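Local coordinates for ectonucleotide pyrophosphatase/phosphodiesterase family member 5 (Mus musculus, PDB 5VEO), which probably hydrolyses phosphodiester or pyrophosphate bonds as a zinc-dependent ectoenzyme whose action on nucleotides is restricted, and binds adenosine monophosphate, at residues G191-I194 with S195-H199; K212-N216 with V217-V221. The protein carries 1 engineered substitution. One frame throughout, in Å; residues are numbered along the deposited sequence. Where two conformers were deposited one is given.

Interaction 1 of 2, residues G191-I194 with S195-H199; sequences GSVI and SDVDH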
ATOM      1  N   GLY A 191       9.192  -6.147  18.322  1.00 14.19           N
ATOM      2  CA  GLY A 191      10.607  -6.309  18.056  1.00 15.64           C
ATOM      3  C   GLY A 191      10.902  -7.607  17.334  1.00 12.32           C
ATOM      4  O   GLY A 191      11.725  -7.646  16.412  1.00 15.32           O
ATOM      5  N   SER A 192      10.224  -8.685  17.740  1.00 14.80           N
ATOM      6  CA  SER A 192      10.449 -10.004  17.158  1.00 13.86           C
ATOM      7  C   SER A 192      10.144 -10.026  15.661  1.00 11.56           C
ATOM      8  O   SER A 192      10.898 -10.612  14.868  1.00 13.42           O
ATOM      9  CB  SER A 192       9.594 -11.039  17.892  1.00 23.21           C
ATOM     10  OG  SER A 192       9.852 -10.998  19.287  1.00 28.76           O
ATOM     11  N   VAL A 193       9.027  -9.419  15.252  1.00 11.89           N
ATOM     12  CA  VAL A 193       8.659  -9.497  13.845  1.00 14.09           C
ATOM     13  C   VAL A 193       9.533  -8.564  13.023  1.00  9.30           C
ATOM     14  O   VAL A 193       9.916  -8.904  11.901  1.00 11.75           O
ATOM     15  CB  VAL A 193       7.155  -9.239  13.621  1.00 20.08           C
ATOM     16  CG1 VAL A 193       6.755  -7.851  13.906  1.00 20.37           C
ATOM     17  CG2 VAL A 193       6.791  -9.537  12.166  1.00 18.81           C
ATOM     18  N   ILE A 194       9.884  -7.391  13.565  1.00 10.89           N
ATOM     19  CA  ILE A 194      10.795  -6.503  12.842  1.00 10.73           C
ATOM     20  C   ILE A 194      12.161  -7.173  12.663  1.00  8.91           C
ATOM     21  O   ILE A 194      12.762  -7.120  11.578  1.00 10.22           O
ATOM     22  CB  ILE A 194      10.902  -5.136  13.548  1.00  9.22           C
ATOM     23  CG1 ILE A 194       9.529  -4.429  13.550  1.00 10.68           C
ATOM     24  CG2 ILE A 194      11.968  -4.280  12.846  1.00 10.57           C
ATOM     25  CD1 ILE A 194       9.395  -3.305  14.547  1.00 13.04           C
ATOM     26  N   SER A 195      12.676  -7.813  13.715  1.00  9.83           N
ATOM     27  CA  SER A 195      13.938  -8.542  13.592  0.64 11.49           C
ATOM     28  C   SER A 195      13.841  -9.624  12.525  1.00 11.48           C
ATOM     29  O   SER A 195      14.781  -9.832  11.741  1.00 13.22           O
ATOM     30  CB  SER A 195      14.321  -9.175  14.930  0.64 15.84           C
ATOM     31  OG  SER A 195      14.670  -8.214  15.901  0.64 18.24           O
ATOM     32  N   ASP A 196      12.706 -10.312  12.465  1.00 11.41           N
ATOM     33  CA  ASP A 196      12.541 -11.355  11.463  1.00 12.19           C
ATOM     34  C   ASP A 196      12.505 -10.787  10.051  1.00 12.49           C
ATOM     35  O   ASP A 196      13.078 -11.380   9.123  1.00 13.04           O
ATOM     36  CB  ASP A 196      11.281 -12.148  11.715  1.00 12.31           C
ATOM     37  CG  ASP A 196      11.170 -13.316  10.747  1.00 16.37           C
ATOM     38  OD1 ASP A 196      11.979 -14.260  10.856  1.00 24.82           O
ATOM     39  OD2 ASP A 196      10.325 -13.272   9.850  1.00 19.85           O
ATOM     40  N   VAL A 197      11.811  -9.659   9.864  1.00 10.09           N
ATOM     41  CA  VAL A 197      11.781  -9.023   8.552  1.00 11.89           C
ATOM     42  C   VAL A 197      13.181  -8.580   8.147  1.00 11.40           C
ATOM     43  O   VAL A 197      13.577  -8.747   6.993  1.00 10.51           O
ATOM     44  CB  VAL A 197      10.771  -7.866   8.539  1.00  9.91           C
ATOM     45  CG1 VAL A 197      10.902  -7.037   7.263  1.00 10.61           C
ATOM     46  CG2 VAL A 197       9.360  -8.438   8.660  1.00 12.24           C
ATOM     47  N   ASP A 198      13.968  -8.047   9.096  1.00 10.87           N
ATOM     48  CA  ASP A 198      15.354  -7.711   8.796  1.00  9.13           C
ATOM     49  C   ASP A 198      16.128  -8.952   8.367  1.00  9.47           C
ATOM     50  O   ASP A 198      16.897  -8.909   7.398  1.00 11.60           O
ATOM     51  CB  ASP A 198      16.017  -7.059  10.008  1.00 12.07           C
ATOM     52  CG  ASP A 198      17.447  -6.653   9.730  1.00 12.56           C
ATOM     53  OD1 ASP A 198      17.638  -5.553   9.130  1.00 14.23           O
ATOM     54  OD2 ASP A 198      18.351  -7.459  10.086  1.00 18.27           O
ATOM     55  N   HIS A 199      15.921 -10.067   9.065  1.00 11.08           N
ATOM     56  CA  HIS A 199      16.562 -11.322   8.687  1.00 15.00           C
ATOM     57  C   HIS A 199      16.161 -11.746   7.275  1.00 12.25           C
ATOM     58  O   HIS A 199      17.009 -12.174   6.489  1.00 15.86           O
ATOM     59  CB  HIS A 199      16.206 -12.405   9.705  1.00 18.84           C
ATOM     60  CG  HIS A 199      17.032 -13.643   9.581  1.00 30.82           C
ATOM     61  ND1 HIS A 199      16.540 -14.822   9.061  1.00 37.88           N
ATOM     62  CD2 HIS A 199      18.325 -13.883   9.904  1.00 34.00           C
ATOM     63  CE1 HIS A 199      17.494 -15.736   9.073  1.00 37.25           C
ATOM     64  NE2 HIS A 199      18.586 -15.193   9.581  1.00 37.32           N
TER
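The first turns of helix 190-210 hold this contact, in which each carbonyl from Gly-191 to Ile-194 receives the amide four residues on, from Ser-195 to Asp-198. Ser-195 N donates to Gly-191 O at 2.9 Å and Asp-198 N to Ile-194 O at the same length, both with an N-H...O angle of 165°. Asp-196 N to Ser-192 O, 3.0 Å, is more bent at 149°. Val-197 N reaches Val-193 O at 2.9 Å, and that oxygen is also shielded by a methyl: with CG1 of Val-197 anti to its backbone N (chi1 170°), the CG2 branch stands beside the N, 3.3 Å from Val-193 O. The same CG2 meets CG2 of Val-193 only loosely, at 4.5 Å, while Val-197 also packs on Phe-37 of helix 35-42. Ser-195 OG lies 3.0 Å from Gly-191 O, a doubtful bond, since the residue was modelled in two conformers. Asp-196 OD2 turns outward to a salt bridge with Lys-200, whereas the buried carboxylate of Asp-198 accepts from His-36 ND1 and Phe-37 N. The four i to i+4 backbone bonds thus satisfy the carbonyls of residues 191-194 within the helix itself, which leaves the side chains to point off it and make contacts of their own.

Interaction 2 of 2, residues K212-N216 with V217-V221; sequences KLWNN and VNLIV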
ATOM      1  N   LYS A 212      24.673 -13.233  -8.569  1.00 24.33           N
ATOM      2  CA  LYS A 212      25.406 -12.204  -9.311  1.00 21.71           C
ATOM      3  C   LYS A 212      24.472 -11.113  -9.818  1.00 25.22           C
ATOM      4  O   LYS A 212      24.651 -10.565 -10.900  1.00 27.05           O
ATOM      5  CB  LYS A 212      26.201 -12.834 -10.466  1.00 27.56           C
ATOM      6  CG  LYS A 212      27.127 -13.894  -9.972  1.00 32.24           C
ATOM      7  CD  LYS A 212      28.011 -14.459 -11.091  1.00 40.27           C
ATOM      8  CE  LYS A 212      28.387 -15.907 -10.804  1.00 48.69           C
ATOM      9  NZ  LYS A 212      29.554 -16.400 -11.623  1.00 53.12           N
ATOM     10  N   LEU A 213      23.462 -10.780  -9.007  1.00 23.07           N
ATOM     11  CA  LEU A 213      22.526  -9.714  -9.311  1.00 20.21           C
ATOM     12  C   LEU A 213      22.672  -8.506  -8.397  1.00 20.80           C
ATOM     13  O   LEU A 213      22.155  -7.438  -8.734  1.00 25.40           O
ATOM     14  CB  LEU A 213      21.077 -10.203  -9.171  1.00 19.70           C
ATOM     15  CG  LEU A 213      20.615 -11.319 -10.122  1.00 20.15           C
ATOM     16  CD1 LEU A 213      19.286 -11.856  -9.639  1.00 21.29           C
ATOM     17  CD2 LEU A 213      20.471 -10.740 -11.489  1.00 22.85           C
ATOM     18  N   TRP A 214      23.370  -8.647  -7.271  1.00 20.53           N
ATOM     19  CA  TRP A 214      23.388  -7.596  -6.255  1.00 20.28           C
ATOM     20  C   TRP A 214      23.865  -6.261  -6.820  1.00 21.21           C
ATOM     21  O   TRP A 214      23.318  -5.208  -6.487  1.00 23.41           O
ATOM     22  CB  TRP A 214      24.269  -8.037  -5.089  1.00 21.27           C
ATOM     23  CG  TRP A 214      24.481  -6.992  -4.049  1.00 21.29           C
ATOM     24  CD1 TRP A 214      25.656  -6.365  -3.744  1.00 24.49           C
ATOM     25  CD2 TRP A 214      23.489  -6.450  -3.163  1.00 21.17           C
ATOM     26  NE1 TRP A 214      25.458  -5.461  -2.718  1.00 27.12           N
ATOM     27  CE2 TRP A 214      24.136  -5.497  -2.346  1.00 23.88           C
ATOM     28  CE3 TRP A 214      22.117  -6.673  -2.988  1.00 20.09           C
ATOM     29  CZ2 TRP A 214      23.453  -4.764  -1.364  1.00 26.25           C
ATOM     30  CZ3 TRP A 214      21.439  -5.945  -2.012  1.00 22.39           C
ATOM     31  CH2 TRP A 214      22.109  -5.002  -1.216  1.00 25.74           C
ATOM     32  N   ASN A 215      24.899  -6.259  -7.648  1.00 24.61           N
ATOM     33  CA  ASN A 215      25.358  -4.979  -8.157  1.00 22.81           C
ATOM     34  C   ASN A 215      24.838  -4.636  -9.551  1.00 26.12           C
ATOM     35  O   ASN A 215      25.332  -3.685 -10.156  1.00 29.57           O
ATOM     36  CB  ASN A 215      26.895  -4.934  -8.090  1.00 33.55           C
ATOM     37  CG  ASN A 215      27.366  -4.642  -6.677  1.00 39.75           C
ATOM     38  OD1 ASN A 215      26.927  -3.647  -6.056  1.00 40.89           O
ATOM     39  ND2 ASN A 215      28.182  -5.530  -6.119  1.00 38.96           N
ATOM     40  N   ASN A 216      23.818  -5.333 -10.069  1.00 26.79           N
ATOM     41  CA  ASN A 216      23.185  -4.882 -11.305  1.00 25.65           C
ATOM     42  C   ASN A 216      21.668  -4.860 -11.248  1.00 25.44           C
ATOM     43  O   ASN A 216      21.028  -4.699 -12.300  1.00 36.66           O
ATOM     44  CB  ASN A 216      23.610  -5.727 -12.517  1.00 33.63           C
ATOM     45  CG  ASN A 216      23.633  -7.189 -12.231  1.00 40.49           C
ATOM     46  OD1 ASN A 216      22.690  -7.915 -12.544  1.00 46.31           O
ATOM     47  ND2 ASN A 216      24.719  -7.642 -11.629  1.00 44.62           N
ATOM     48  N   VAL A 217      21.070  -5.057 -10.078  1.00 21.89           N
ATOM     49  CA  VAL A 217      19.642  -4.849  -9.874  1.00 21.00           C
ATOM     50  C   VAL A 217      19.512  -3.683  -8.920  1.00 18.14           C
ATOM     51  O   VAL A 217      20.227  -3.634  -7.923  1.00 21.96           O
ATOM     52  CB  VAL A 217      18.964  -6.094  -9.283  1.00 22.58           C
ATOM     53  CG1 VAL A 217      17.532  -5.762  -8.824  1.00 24.65           C
ATOM     54  CG2 VAL A 217      18.985  -7.240 -10.293  1.00 27.44           C
ATOM     55  N   ASN A 218      18.634  -2.741  -9.236  1.00 16.99           N
ATOM     56  CA  ASN A 218      18.282  -1.670  -8.303  1.00 16.21           C
ATOM     57  C   ASN A 218      17.191  -2.211  -7.388  1.00 16.74           C
ATOM     58  O   ASN A 218      16.062  -2.439  -7.839  1.00 17.86           O
ATOM     59  CB  ASN A 218      17.819  -0.438  -9.064  1.00 15.03           C
ATOM     60  CG  ASN A 218      18.938   0.171  -9.897  1.00 17.36           C
ATOM     61  OD1 ASN A 218      19.854   0.772  -9.354  1.00 21.67           O
ATOM     62  ND2 ASN A 218      18.891  -0.040 -11.208  1.00 21.15           N
ATOM     63  N   LEU A 219      17.551  -2.454  -6.124  1.00 14.30           N
ATOM     64  CA  LEU A 219      16.644  -2.986  -5.116  1.00 13.39           C
ATOM     65  C   LEU A 219      15.994  -1.826  -4.367  1.00 11.41           C
ATOM     66  O   LEU A 219      16.692  -1.003  -3.778  1.00 14.61           O
ATOM     67  CB  LEU A 219      17.400  -3.886  -4.142  1.00 14.40           C
ATOM     68  CG  LEU A 219      16.663  -4.371  -2.904  1.00 14.17           C
ATOM     69  CD1 LEU A 219      15.468  -5.236  -3.308  1.00 15.65           C
ATOM     70  CD2 LEU A 219      17.593  -5.136  -2.006  1.00 18.29           C
ATOM     71  N   ILE A 220      14.671  -1.768  -4.390  1.00 11.07           N
ATOM     72  CA  ILE A 220      13.917  -0.720  -3.713  1.00 12.02           C
ATOM     73  C   ILE A 220      13.076  -1.431  -2.671  1.00 11.33           C
ATOM     74  O   ILE A 220      12.294  -2.319  -3.014  1.00 12.69           O
ATOM     75  CB  ILE A 220      13.051   0.085  -4.695  1.00 11.57           C
ATOM     76  CG1 ILE A 220      13.951   0.795  -5.729  1.00 13.08           C
ATOM     77  CG2 ILE A 220      12.128   1.055  -3.937  1.00 15.73           C
ATOM     78  CD1 ILE A 220      13.226   1.437  -6.847  1.00 16.88           C
ATOM     79  N   VAL A 221      13.260  -1.070  -1.398  1.00 10.23           N
ATOM     80  CA  VAL A 221      12.558  -1.707  -0.293  1.00  9.26           C
ATOM     81  C   VAL A 221      11.626  -0.664   0.311  1.00  8.83           C
ATOM     82  O   VAL A 221      12.084   0.374   0.809  1.00  8.20           O
ATOM     83  CB  VAL A 221      13.523  -2.261   0.766  1.00  9.78           C
ATOM     84  CG1 VAL A 221      12.745  -2.899   1.923  1.00  9.83           C
ATOM     85  CG2 VAL A 221      14.486  -3.263   0.131  1.00 12.62           C
TER
HETATM   86  O   HOH W   1      20.908  -4.358  -5.417  1.00 20.64           O
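Asn-216 meets the chain that follows it at Val-217: its CB lies 3.6 Å from Val-217 N, and the rest of the side chain turns back toward the start of the loop. With chi1 at 43°, CG is tucked between the residue's own N and C, which swings the amide over toward Lys-212. From there OD1 accepts from Lys-15 NZ. On the other branch ND2 donates to Lys-212 O at 3.0 Å in an almost straight bond (171°); the acceptor lies in the plane of the amide, whereas ND2 sits above the carbonyl plane of Lys-212. An alanine here would remove that amide, which would probably leave Lys-212 O and Lys-15 NZ without these partners and let the turn shift more freely. Lys-212, with positive phi, is the C-prime residue of the Schellman motif that ends helix 190-210, and the loop leads from it into strand 218-222, closing a beta-alpha-beta crossover that began at strand 168-173. Leu-213 O takes Asn-216 N at 3.0 Å and, weakly, Val-217 N at 2.9 Å. Beside this, Leu-213 CB touches Val-217 CG2 at 3.8 Å, and its CD2 comes nearly as close to the same methyl. Trp-214, stacked on His-341 and in a cation-pi contact with Lys-209, presents its ring edge to Leu-219, CZ3 to CD2 3.9 Å. A water sits above one face of that ring, toward its rim, 2.7 Å from Val-217 O and within similar reach of Trp-214 O.

Interactions 1 and 2 follow each other along one helix-to-strand passage: the first lies near the start of helix 190-210, the second where the chain leaves that helix and enters strand 218-222. Their centres are 22 Å apart and their nearest atoms about 7 Å, so they do not touch. Between them along the chain, Leu-201 and Leu-204 of the helix pack on Val-221 and Leu-219. Neither contact supplies a zinc ligand. Before the helix, Asp-177 and His-181 bind one zinc ion with His-325, and Asp-178 another with Glu-145; just beyond strand 218-222, Asp-224 and His-225 share a site with Asp-22. The Val-193 side chain lies about 11 Å from a bound zinc ion.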